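Local coordinates for protein cyclic GMP-AMP synthase-like receptor (Tribolium castaneum, PDB 7LT2) that senses double-stranded RNA in the cytoplasm and makes the cyclic dinucleotide 2',3'-cGAMP from ATP and GTP in innate immunity, at residues Ile81-Val86 against Asp104-Gln109; Ile265-Glu270 against His364-Glu369. All coordinates share one frame; numbering follows the deposited sequence.

Contact 1: Ile81-Val86 against Asp104-Gln109; sequences IYAQPV and DGWLRQ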
ATOM      1  N   ILE A  81     -12.233 -21.442  -9.715  1.00 23.56           N
ATOM      2  CA  ILE A  81     -11.916 -22.493  -8.754  1.00 22.66           C
ATOM      3  C   ILE A  81     -12.003 -23.873  -9.387  1.00 23.11           C
ATOM      4  O   ILE A  81     -11.398 -24.819  -8.877  1.00 23.43           O
ATOM      5  CB  ILE A  81     -12.830 -22.408  -7.516  1.00 25.60           C
ATOM      6  CG1 ILE A  81     -14.248 -22.863  -7.858  1.00 26.60           C
ATOM      7  CG2 ILE A  81     -12.850 -20.991  -6.957  1.00 35.95           C
ATOM      8  CD1 ILE A  81     -15.183 -22.880  -6.664  1.00 39.23           C
ATOM      9  N   TYR A  82     -12.733 -24.010 -10.499  1.00 24.52           N
ATOM     10  CA  TYR A  82     -12.816 -25.302 -11.171  1.00 25.33           C
ATOM     11  C   TYR A  82     -11.443 -25.780 -11.626  1.00 24.58           C
ATOM     12  O   TYR A  82     -11.194 -26.991 -11.681  1.00 22.70           O
ATOM     13  CB  TYR A  82     -13.781 -25.213 -12.356  1.00 24.77           C
ATOM     14  CG  TYR A  82     -14.252 -26.551 -12.898  1.00 26.28           C
ATOM     15  CD1 TYR A  82     -13.565 -27.189 -13.921  1.00 24.35           C
ATOM     16  CD2 TYR A  82     -15.397 -27.163 -12.395  1.00 24.92           C
ATOM     17  CE1 TYR A  82     -13.995 -28.409 -14.422  1.00 26.71           C
ATOM     18  CE2 TYR A  82     -15.835 -28.380 -12.890  1.00 28.87           C
ATOM     19  CZ  TYR A  82     -15.132 -28.998 -13.903  1.00 31.11           C
ATOM     20  OH  TYR A  82     -15.562 -30.212 -14.402  1.00 29.76           O
ATOM     21  N   ALA A  83     -10.536 -24.850 -11.940  1.00 21.76           N
ATOM     22  CA  ALA A  83      -9.166 -25.192 -12.309  1.00 24.44           C
ATOM     23  C   ALA A  83      -8.340 -25.669 -11.126  1.00 23.92           C
ATOM     24  O   ALA A  83      -7.174 -26.034 -11.317  1.00 21.70           O
ATOM     25  CB  ALA A  83      -8.479 -23.992 -12.963  1.00 20.73           C
ATOM     26  N   GLN A  84      -8.912 -25.653  -9.925  1.00 24.19           N
ATOM     27  CA  GLN A  84      -8.329 -26.149  -8.684  1.00 23.21           C
ATOM     28  C   GLN A  84      -6.999 -25.482  -8.357  1.00 24.07           C
ATOM     29  O   GLN A  84      -5.963 -26.157  -8.309  1.00 22.38           O
ATOM     30  CB  GLN A  84      -8.158 -27.664  -8.751  1.00 24.57           C
ATOM     31  CG  GLN A  84      -9.477 -28.408  -8.889  1.00 28.11           C
ATOM     32  CD  GLN A  84      -9.291 -29.906  -8.930  1.00 32.52           C
ATOM     33  OE1 GLN A  84      -8.292 -30.427  -8.443  1.00 31.31           O
ATOM     34  NE2 GLN A  84     -10.250 -30.608  -9.524  1.00 30.81           N
ATOM     35  N   PRO A  85      -6.985 -24.172  -8.113  1.00 22.72           N
ATOM     36  CA  PRO A  85      -5.763 -23.545  -7.600  1.00 26.84           C
ATOM     37  C   PRO A  85      -5.501 -23.979  -6.167  1.00 23.78           C
ATOM     38  O   PRO A  85      -6.426 -24.122  -5.365  1.00 25.99           O
ATOM     39  CB  PRO A  85      -6.073 -22.046  -7.685  1.00 25.41           C
ATOM     40  CG  PRO A  85      -7.560 -21.974  -7.554  1.00 25.60           C
ATOM     41  CD  PRO A  85      -8.094 -23.207  -8.239  1.00 20.59           C
ATOM     42  N   VAL A  86      -4.228 -24.207  -5.853  1.00 21.81           N
ATOM     43  CA  VAL A  86      -3.817 -24.634  -4.520  1.00 20.51           C
ATOM     44  C   VAL A  86      -2.705 -23.713  -4.046  1.00 20.56           C
ATOM     45  O   VAL A  86      -1.664 -23.594  -4.705  1.00 22.97           O
ATOM     46  CB  VAL A  86      -3.358 -26.098  -4.487  1.00 25.85           C
ATOM     47  CG1 VAL A  86      -2.782 -26.434  -3.116  1.00 32.15           C
ATOM     48  CG2 VAL A  86      -4.524 -27.017  -4.811  1.00 29.08           C
ATOM     49  N   ASP A 104      -6.431 -28.253 -17.214  1.00 22.85           N
ATOM     50  CA  ASP A 104      -6.926 -28.936 -18.406  1.00 24.16           C
ATOM     51  C   ASP A 104      -8.429 -29.169 -18.331  1.00 25.55           C
ATOM     52  O   ASP A 104      -9.141 -28.984 -19.322  1.00 25.30           O
ATOM     53  CB  ASP A 104      -6.197 -30.261 -18.599  1.00 22.76           C
ATOM     54  CG  ASP A 104      -4.763 -30.079 -19.049  1.00 28.04           C
ATOM     55  OD1 ASP A 104      -4.354 -28.928 -19.302  1.00 26.96           O
ATOM     56  OD2 ASP A 104      -4.047 -31.095 -19.152  1.00 30.30           O
ATOM     57  N   GLY A 105      -8.928 -29.594 -17.171  1.00 23.94           N
ATOM     58  CA  GLY A 105     -10.359 -29.798 -17.029  1.00 25.50           C
ATOM     59  C   GLY A 105     -11.152 -28.520 -17.192  1.00 24.10           C
ATOM     60  O   GLY A 105     -12.262 -28.539 -17.726  1.00 27.26           O
ATOM     61  N   TRP A 106     -10.595 -27.393 -16.737  1.00 20.89           N
ATOM     62  CA  TRP A 106     -11.248 -26.109 -16.960  1.00 21.53           C
ATOM     63  C   TRP A 106     -11.250 -25.744 -18.440  1.00 23.74           C
ATOM     64  O   TRP A 106     -12.244 -25.220 -18.953  1.00 22.39           O
ATOM     65  CB  TRP A 106     -10.557 -25.026 -16.125  1.00 20.44           C
ATOM     66  CG  TRP A 106     -11.052 -23.639 -16.405  1.00 19.02           C
ATOM     67  CD1 TRP A 106     -10.328 -22.593 -16.903  1.00 22.28           C
ATOM     68  CD2 TRP A 106     -12.387 -23.151 -16.220  1.00 21.43           C
ATOM     69  NE1 TRP A 106     -11.126 -21.483 -17.028  1.00 23.15           N
ATOM     70  CE2 TRP A 106     -12.396 -21.801 -16.619  1.00 21.99           C
ATOM     71  CE3 TRP A 106     -13.571 -23.723 -15.747  1.00 24.48           C
ATOM     72  CZ2 TRP A 106     -13.545 -21.013 -16.561  1.00 19.53           C
ATOM     73  CZ3 TRP A 106     -14.711 -22.940 -15.692  1.00 24.45           C
ATOM     74  CH2 TRP A 106     -14.688 -21.597 -16.093  1.00 23.19           C
ATOM     75  N   LEU A 107     -10.142 -26.009 -19.143  1.00 20.32           N
ATOM     76  CA  LEU A 107     -10.090 -25.687 -20.566  1.00 20.14           C
ATOM     77  C   LEU A 107     -11.119 -26.484 -21.358  1.00 24.53           C
ATOM     78  O   LEU A 107     -11.593 -26.016 -22.400  1.00 28.98           O
ATOM     79  CB  LEU A 107      -8.680 -25.931 -21.110  1.00 21.75           C
ATOM     80  CG  LEU A 107      -7.562 -25.109 -20.456  1.00 23.20           C
ATOM     81  CD1 LEU A 107      -6.202 -25.474 -21.047  1.00 26.30           C
ATOM     82  CD2 LEU A 107      -7.835 -23.619 -20.591  1.00 23.88           C
ATOM     83  N   ARG A 108     -11.486 -27.673 -20.880  1.00 23.61           N
ATOM     84  CA  ARG A 108     -12.484 -28.492 -21.560  1.00 21.17           C
ATOM     85  C   ARG A 108     -13.911 -28.046 -21.272  1.00 23.32           C
ATOM     86  O   ARG A 108     -14.846 -28.612 -21.849  1.00 27.69           O
ATOM     87  CB  ARG A 108     -12.308 -29.963 -21.174  1.00 23.52           C
ATOM     88  CG  ARG A 108     -11.080 -30.601 -21.803  1.00 24.41           C
ATOM     89  CD  ARG A 108     -11.009 -32.092 -21.531  1.00 26.68           C
ATOM     90  NE  ARG A 108     -10.658 -32.386 -20.147  1.00 35.89           N
ATOM     91  CZ  ARG A 108      -9.464 -32.799 -19.748  1.00 41.04           C
ATOM     92  NH1 ARG A 108      -8.475 -32.997 -20.607  1.00 35.03           N
ATOM     93  NH2 ARG A 108      -9.255 -33.024 -18.453  1.00 32.92           N
ATOM     94  N   GLN A 109     -14.091 -27.060 -20.401  1.00 25.83           N
ATOM     95  CA  GLN A 109     -15.396 -26.475 -20.147  1.00 25.77           C
ATOM     96  C   GLN A 109     -15.679 -25.368 -21.157  1.00 27.89           C
ATOM     97  O   GLN A 109     -14.753 -24.777 -21.721  1.00 25.87           O
ATOM     98  CB  GLN A 109     -15.450 -25.917 -18.728  1.00 27.70           C
ATOM     99  CG  GLN A 109     -15.421 -26.984 -17.652  1.00 34.42           C
ATOM    100  CD  GLN A 109     -16.667 -27.849 -17.661  1.00 37.37           C
ATOM    101  OE1 GLN A 109     -16.725 -28.868 -18.345  1.00 47.88           O
ATOM    102  NE2 GLN A 109     -17.673 -27.444 -16.897  1.00 48.70           N
TER
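Y82 lies across the C-terminal end of helix 103-107, meeting W106, then G105 and Q109. Its CB rests against the benzo part of the W106 indole, 3.7 Å from W106 CE3. With CG anti to the backbone N (chi1 -164°), the phenol runs out over the helix end. Y82 CD1 still touches the indole, 3.9 Å from W106 CE3, approaching it obliquely. One atom further, Y82 CE1 brings the ring edge to the backbone, 3.7 Å from the carbonyl O of G105, and lies 3.8 Å from CG of Q109. The Q109 chain bends at chi2 (-66°) and lays its amide over one face of the phenol, the two planes stacked 13° apart; at the tip, Y82 OH is 4.2 Å from Q109 CD. Next to Y82 in the chain, A83 CB packs on W106 CB at 3.9 Å, where the backbones come nearest. The 3-10 turn leads into strand 85-89 of the nucleotidyltransferase domain, and N102, just ahead of the helix, hydrogen-bonds O of Y82 through its side chain. An edge-to-face contact with Y115 gives the indole a second aromatic neighbour. No hydrogen bond joins 81-86 to 104-109, so this surface contact, well away from the nucleotide site, depends on van der Waals packing and amide-on-ring stacking.

Contact 2: Ile265-Glu270 against His364-Glu369; sequences IKKLKE and HLLTKE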
ATOM      1  N   ILE A 265       4.581   9.726  14.436  1.00 18.40           N
ATOM      2  CA  ILE A 265       5.778   8.896  14.532  1.00 18.37           C
ATOM      3  C   ILE A 265       6.455   8.768  13.170  1.00 17.92           C
ATOM      4  O   ILE A 265       7.687   8.826  13.072  1.00 19.12           O
ATOM      5  CB  ILE A 265       5.430   7.524  15.140  1.00 18.44           C
ATOM      6  CG1 ILE A 265       5.014   7.699  16.606  1.00 20.56           C
ATOM      7  CG2 ILE A 265       6.608   6.560  15.012  1.00 19.84           C
ATOM      8  CD1 ILE A 265       4.562   6.421  17.281  1.00 20.14           C
ATOM      9  N   LYS A 266       5.670   8.617  12.095  1.00 17.83           N
ATOM     10  CA  LYS A 266       6.273   8.557  10.762  1.00 16.32           C
ATOM     11  C   LYS A 266       6.981   9.862  10.417  1.00 18.84           C
ATOM     12  O   LYS A 266       8.028   9.852   9.757  1.00 19.81           O
ATOM     13  CB  LYS A 266       5.214   8.226   9.703  1.00 16.50           C
ATOM     14  CG  LYS A 266       4.760   6.773   9.705  1.00 17.02           C
ATOM     15  CD  LYS A 266       3.623   6.532   8.712  1.00 16.32           C
ATOM     16  CE  LYS A 266       4.071   6.758   7.281  1.00 16.98           C
ATOM     17  NZ  LYS A 266       3.058   6.306   6.271  1.00 17.45           N
ATOM     18  N   LYS A 267       6.424  10.999  10.851  1.00 17.12           N
ATOM     19  CA  LYS A 267       7.093  12.275  10.623  1.00 17.67           C
ATOM     20  C   LYS A 267       8.425  12.323  11.355  1.00 20.03           C
ATOM     21  O   LYS A 267       9.432  12.781  10.803  1.00 21.41           O
ATOM     22  CB  LYS A 267       6.189  13.426  11.072  1.00 19.20           C
ATOM     23  CG  LYS A 267       6.740  14.833  10.803  1.00 23.67           C
ATOM     24  CD  LYS A 267       6.752  15.144   9.315  1.00 24.65           C
ATOM     25  CE  LYS A 267       6.997  16.626   9.035  1.00 26.74           C
ATOM     26  NZ  LYS A 267       8.317  17.056   9.549  1.00 34.60           N
ATOM     27  N   LEU A 268       8.446  11.839  12.601  1.00 18.61           N
ATOM     28  CA  LEU A 268       9.695  11.737  13.349  1.00 22.34           C
ATOM     29  C   LEU A 268      10.684  10.819  12.641  1.00 22.98           C
ATOM     30  O   LEU A 268      11.885  11.115  12.579  1.00 22.38           O
ATOM     31  CB  LEU A 268       9.402  11.227  14.760  1.00 21.62           C
ATOM     32  CG  LEU A 268      10.568  11.090  15.738  1.00 26.86           C
ATOM     33  CD1 LEU A 268      11.219  12.444  15.982  1.00 30.10           C
ATOM     34  CD2 LEU A 268      10.094  10.469  17.050  1.00 26.86           C
ATOM     35  N   LYS A 269      10.193   9.702  12.102  1.00 19.49           N
ATOM     36  CA  LYS A 269      11.051   8.772  11.377  1.00 19.51           C
ATOM     37  C   LYS A 269      11.666   9.431  10.150  1.00 22.10           C
ATOM     38  O   LYS A 269      12.862   9.260   9.874  1.00 20.63           O
ATOM     39  CB  LYS A 269      10.241   7.528  10.986  1.00 18.87           C
ATOM     40  CG  LYS A 269      11.019   6.460  10.219  1.00 19.46           C
ATOM     41  CD  LYS A 269      10.879   6.608   8.703  1.00 21.63           C
ATOM     42  CE  LYS A 269       9.477   6.242   8.228  1.00 25.28           C
ATOM     43  NZ  LYS A 269       9.376   6.275   6.743  1.00 30.45           N
ATOM     44  N   GLU A 270      10.863  10.187   9.397  1.00 20.38           N
ATOM     45  CA  GLU A 270      11.370  10.860   8.207  1.00 21.53           C
ATOM     46  C   GLU A 270      12.480  11.839   8.548  1.00 24.47           C
ATOM     47  O   GLU A 270      13.423  12.010   7.767  1.00 28.79           O
ATOM     48  CB  GLU A 270      10.244  11.602   7.491  1.00 26.64           C
ATOM     49  CG  GLU A 270       9.267  10.725   6.752  1.00 29.33           C
ATOM     50  CD  GLU A 270       8.211  11.546   6.030  1.00 37.12           C
ATOM     51  OE1 GLU A 270       8.433  12.760   5.825  1.00 44.45           O
ATOM     52  OE2 GLU A 270       7.158  10.983   5.675  1.00 43.07           O
ATOM     53  N   HIS A 364      11.364  18.458  17.439  1.00 27.51           N
ATOM     54  CA  HIS A 364      11.893  17.198  16.934  1.00 26.95           C
ATOM     55  C   HIS A 364      11.182  16.720  15.679  1.00 29.10           C
ATOM     56  O   HIS A 364      11.798  16.049  14.845  1.00 28.98           O
ATOM     57  CB  HIS A 364      11.792  16.104  18.001  1.00 25.52           C
ATOM     58  CG  HIS A 364      12.655  16.345  19.200  1.00 26.54           C
ATOM     59  ND1 HIS A 364      13.992  16.014  19.232  1.00 33.26           N
ATOM     60  CD2 HIS A 364      12.368  16.874  20.412  1.00 27.75           C
ATOM     61  CE1 HIS A 364      14.495  16.340  20.409  1.00 37.90           C
ATOM     62  NE2 HIS A 364      13.531  16.861  21.144  1.00 29.77           N
ATOM     63  N   LEU A 365       9.896  17.039  15.532  1.00 25.65           N
ATOM     64  CA  LEU A 365       9.135  16.539  14.392  1.00 24.41           C
ATOM     65  C   LEU A 365       9.402  17.339  13.124  1.00 27.01           C
ATOM     66  O   LEU A 365       9.412  16.767  12.028  1.00 27.31           O
ATOM     67  CB  LEU A 365       7.638  16.557  14.714  1.00 25.58           C
ATOM     68  CG  LEU A 365       7.036  15.310  15.367  1.00 39.50           C
ATOM     69  CD1 LEU A 365       7.845  14.851  16.571  1.00 39.41           C
ATOM     70  CD2 LEU A 365       5.600  15.589  15.768  1.00 32.58           C
ATOM     71  N   LEU A 366       9.630  18.641  13.247  1.00 26.93           N
ATOM     72  CA  LEU A 366       9.725  19.530  12.100  1.00 23.73           C
ATOM     73  C   LEU A 366      11.179  19.843  11.766  1.00 27.35           C
ATOM     74  O   LEU A 366      12.034  19.936  12.650  1.00 30.02           O
ATOM     75  CB  LEU A 366       8.966  20.834  12.368  1.00 24.47           C
ATOM     76  CG  LEU A 366       7.488  20.671  12.728  1.00 23.87           C
ATOM     77  CD1 LEU A 366       6.817  22.023  12.918  1.00 24.42           C
ATOM     78  CD2 LEU A 366       6.765  19.852  11.661  1.00 26.20           C
ATOM     79  N   THR A 367      11.450  19.991  10.473  1.00 24.85           N
ATOM     80  CA  THR A 367      12.705  20.585  10.057  1.00 30.88           C
ATOM     81  C   THR A 367      12.769  22.016  10.574  1.00 27.75           C
ATOM     82  O   THR A 367      11.756  22.607  10.961  1.00 30.07           O
ATOM     83  CB  THR A 367      12.838  20.566   8.532  1.00 32.66           C
ATOM     84  OG1 THR A 367      11.859  21.436   7.953  1.00 28.78           O
ATOM     85  CG2 THR A 367      12.619  19.155   7.995  1.00 34.82           C
ATOM     86  N   LYS A 368      13.978  22.577  10.596  1.00 28.93           N
ATOM     87  CA  LYS A 368      14.115  23.959  11.039  1.00 27.61           C
ATOM     88  C   LYS A 368      13.308  24.892  10.149  1.00 31.64           C
ATOM     89  O   LYS A 368      12.700  25.854  10.631  1.00 27.24           O
ATOM     90  CB  LYS A 368      15.588  24.357  11.072  1.00 35.08           C
ATOM     91  CG  LYS A 368      16.424  23.370  11.867  1.00 38.48           C
ATOM     92  CD  LYS A 368      17.679  23.988  12.438  1.00 45.31           C
ATOM     93  CE  LYS A 368      18.321  23.017  13.409  1.00 38.51           C
ATOM     94  NZ  LYS A 368      19.479  23.631  14.080  1.00 39.66           N
ATOM     95  N   GLU A 369      13.247  24.591   8.850  1.00 32.22           N
ATOM     96  CA  GLU A 369      12.469  25.412   7.928  1.00 30.79           C
ATOM     97  C   GLU A 369      10.974  25.277   8.193  1.00 27.94           C
ATOM     98  O   GLU A 369      10.242  26.273   8.155  1.00 29.26           O
ATOM     99  CB  GLU A 369      12.802  25.031   6.484  1.00 37.95           C
ATOM    100  CG  GLU A 369      14.224  25.396   6.059  1.00 40.81           C
ATOM    101  CD  GLU A 369      15.289  24.497   6.676  1.00 50.02           C
ATOM    102  OE1 GLU A 369      14.968  23.339   7.025  1.00 39.16           O
ATOM    103  OE2 GLU A 369      16.447  24.953   6.814  1.00 50.60           O
TER
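K267 reaches from helix 258-272 to the end of helix 361-365, where its NZ donates a 2.7 Å hydrogen bond to O of L365. The ammonium approaches at a C=O...N angle of 139°, tilted 30° from the carbonyl plane. Bends at chi2 (70°) and chi4 curl the lysine round this oxygen, so that CG also lies close, 3.5 Å from L365 O. The same NZ forms a salt bridge with E370, and carbonyl and carboxylate together probably offset its buried charge. L366 CD2 packs 3.8 Å from K267 NZ, flanking the ammonium with a methyl group. Beside this bond the side-chain packing is apolar: L268 and L365 cross at about a right angle, CD1 to CD1 at 4.2 Å. L268 CD1 also makes a van der Waals contact with O of H364 at 3.8 Å. L268 continues into a helical core, touching L309 and I350, and the same helix carries K266, which probably binds ATP, as in related enzymes. Between the two C-terminal helices L366 leaves helical geometry and T367 is the N-cap of helix 368-375, its side chain capping a backbone N of the first turn, while the E370 carboxylate accepts from T367 N, the reciprocal pairing of a capping box. The lysine thus grips the final turn of one helix and, through E370, the first turn of the next. Away from this buried core the contact thins. T367, partly exposed, comes no nearer than 4.4 Å, from its N to K267 NZ, and the imidazole of the partly exposed H364 turns off to hydrogen-bond D353.

From the N terminus, the chain first forms contact 1: after the 3-10 turn at 81-83 it runs up strand 85-89, returns antiparallel along strand 95-100 and enters helix 103-107, closing a short hairpin excursion at the edge of the nucleotidyltransferase domain. Contact 2 opens only much later and closes a far longer loop, 93 intervening residues rich in helix and without strand, tying helix 258-272 to the C-terminal helices 361-365 and 368-375. The two loops follow in series, neither nested nor crossed. Their centres lie 53 Å apart on opposite sides of the chain's centre, one at the nucleotidyltransferase surface, the other within the helical lobe.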